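Local atomic coordinates of malonyl CoA-acyl carrier protein transacylase (Burkholderia pseudomallei, PDB entry 3G87), a protein that probably transfers the malonyl group from malonyl-CoA to the thiol of holo acyl carrier protein, releasing coenzyme A. Residues K112-R116 against H210-F214. Sequence-based numbering, arbitrary orientation.
Sequences KLVAR and HLQSF
K112 brings its aliphatic chain loosely to F214, CD lying 4.5 Å from CE1; a long chain with a charged end suits this exposed place. L113 is buried, as befits a branched apolar side chain. With CG anti to the carbonyl carbon (chi1 -59°), its CD2 methyl sits over the broad apolar face of the F214 ring, 3.9 Å from the ring centroid, in a CH-pi contact. That same methyl meets CD2 of L211, an equally apolar and buried partner, at 3.7 Å, the two leucines crossing at about a right angle. R116 has methylenes to lay on a ring and a charged end for the partly exposed margin: CG stands over the imidazole of H210, 3.6 Å from the ring centroid, and the chain then bends, leaving the guanidinium plane 70° from the ring. H210 offers two flat faces, and F214 turns its edge, at CE2, to the one opposite R116 CG. A type I turn, closed by F214 N to L211 O (3.1 Å), folds the phenylalanine back into this cluster. Within the acyl transferase domain, this plain packing joins helix 107-123 to helix 201-211 and turn 211-214, while L113 also touches F96 of helix 94-101 and V114 packs against helix 59-81.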
loop_
_atom_site.group_PDB
_atom_site.type_symbol
_atom_site.label_atom_id
_atom_site.label_comp_id
_atom_site.label_asym_id
_atom_site.label_seq_id
_atom_site.Cartn_x
_atom_site.Cartn_y
_atom_site.Cartn_z
ATOM N N LYS A 112 13.062 9.380 -0.326
ATOM C CA LYS A 112 13.798 9.235 -1.567
ATOM C C LYS A 112 13.427 7.976 -2.357
ATOM O O LYS A 112 13.262 8.040 -3.600
ATOM C CB LYS A 112 15.302 9.256 -1.304
ATOM C CG LYS A 112 15.876 10.634 -1.073
ATOM C CD LYS A 112 17.152 10.441 -0.306
ATOM C CE LYS A 112 18.153 11.511 -0.619
ATOM N NZ LYS A 112 19.032 11.818 0.565
ATOM N N LEU A 113 13.284 6.837 -1.678
ATOM C CA LEU A 113 12.854 5.653 -2.406
ATOM C C LEU A 113 11.456 5.823 -3.024
ATOM O O LEU A 113 11.240 5.372 -4.157
ATOM C CB LEU A 113 12.905 4.405 -1.541
ATOM C CG LEU A 113 14.239 3.963 -0.919
ATOM C CD1 LEU A 113 13.909 2.840 0.079
ATOM C CD2 LEU A 113 15.360 3.485 -1.941
ATOM N N VAL A 114 10.559 6.463 -2.290
ATOM C CA VAL A 114 9.179 6.674 -2.671
ATOM C C VAL A 114 8.996 7.572 -3.896
ATOM O O VAL A 114 8.264 7.265 -4.756
ATOM C CB VAL A 114 8.322 7.132 -1.486
ATOM C CG1 VAL A 114 7.081 7.691 -1.916
ATOM C CG2 VAL A 114 8.063 6.043 -0.535
ATOM N N ALA A 115 9.721 8.672 -3.922
ATOM C CA ALA A 115 9.780 9.546 -5.048
ATOM C C ALA A 115 10.254 8.860 -6.323
ATOM O O ALA A 115 9.707 9.073 -7.317
ATOM C CB ALA A 115 10.562 10.744 -4.747
ATOM N N ARG A 116 11.237 8.003 -6.263
ATOM C CA ARG A 116 11.631 7.253 -7.439
ATOM C C ARG A 116 10.575 6.242 -7.837
ATOM O O ARG A 116 10.263 6.134 -8.969
ATOM C CB ARG A 116 13.015 6.612 -7.284
ATOM C CG ARG A 116 13.539 5.839 -8.464
ATOM C CD ARG A 116 14.555 6.548 -9.250
ATOM N NE ARG A 116 14.179 7.921 -9.494
ATOM C CZ ARG A 116 13.683 8.444 -10.610
ATOM N NH1 ARG A 116 13.399 9.704 -10.647
ATOM N NH2 ARG A 116 13.514 7.775 -11.690
ATOM N N HIS A 210 17.792 1.499 -8.637
ATOM C CA HIS A 210 17.911 2.661 -7.803
ATOM C C HIS A 210 18.228 2.218 -6.375
ATOM O O HIS A 210 19.000 2.829 -5.712
ATOM C CB HIS A 210 16.647 3.479 -7.943
ATOM C CG HIS A 210 16.487 4.590 -6.969
ATOM N ND1 HIS A 210 17.220 5.742 -7.019
ATOM C CD2 HIS A 210 15.618 4.756 -5.966
ATOM C CE1 HIS A 210 16.831 6.556 -6.075
ATOM N NE2 HIS A 210 15.861 5.979 -5.418
ATOM N N LEU A 211 17.641 1.108 -5.969
ATOM C CA LEU A 211 17.789 0.580 -4.638
ATOM C C LEU A 211 19.200 0.201 -4.298
ATOM O O LEU A 211 19.559 0.224 -3.170
ATOM C CB LEU A 211 16.905 -0.631 -4.424
ATOM C CG LEU A 211 15.547 -0.470 -3.803
ATOM C CD1 LEU A 211 14.742 -1.684 -4.003
ATOM C CD2 LEU A 211 15.659 -0.144 -2.346
ATOM N N GLN A 212 19.979 -0.142 -5.308
ATOM C CA GLN A 212 21.345 -0.527 -5.129
ATOM C C GLN A 212 22.227 0.566 -4.579
ATOM O O GLN A 212 23.262 0.290 -4.079
ATOM C CB GLN A 212 21.909 -1.200 -6.374
ATOM C CG GLN A 212 21.445 -2.630 -6.559
ATOM C CD GLN A 212 21.679 -3.198 -7.946
ATOM O OE1 GLN A 212 21.329 -2.602 -8.944
ATOM N NE2 GLN A 212 22.260 -4.369 -8.009
ATOM N N SER A 213 21.772 1.797 -4.609
ATOM C CA SER A 213 22.467 2.900 -3.976
ATOM C C SER A 213 22.234 3.144 -2.485
ATOM O O SER A 213 22.668 4.136 -1.976
ATOM C CB SER A 213 22.132 4.203 -4.656
ATOM O OG SER A 213 22.465 4.215 -5.979
ATOM N N PHE A 214 21.528 2.257 -1.815
ATOM C CA PHE A 214 21.050 2.440 -0.460
ATOM C C PHE A 214 21.375 1.163 0.315
ATOM O O PHE A 214 21.307 0.027 -0.222
ATOM C CB PHE A 214 19.521 2.742 -0.456
ATOM C CG PHE A 214 19.142 4.033 -1.193
ATOM C CD1 PHE A 214 19.241 5.278 -0.556
ATOM C CD2 PHE A 214 18.765 4.009 -2.526
ATOM C CE1 PHE A 214 18.936 6.471 -1.247
ATOM C CE2 PHE A 214 18.446 5.180 -3.205
ATOM C CZ PHE A 214 18.530 6.409 -2.569
#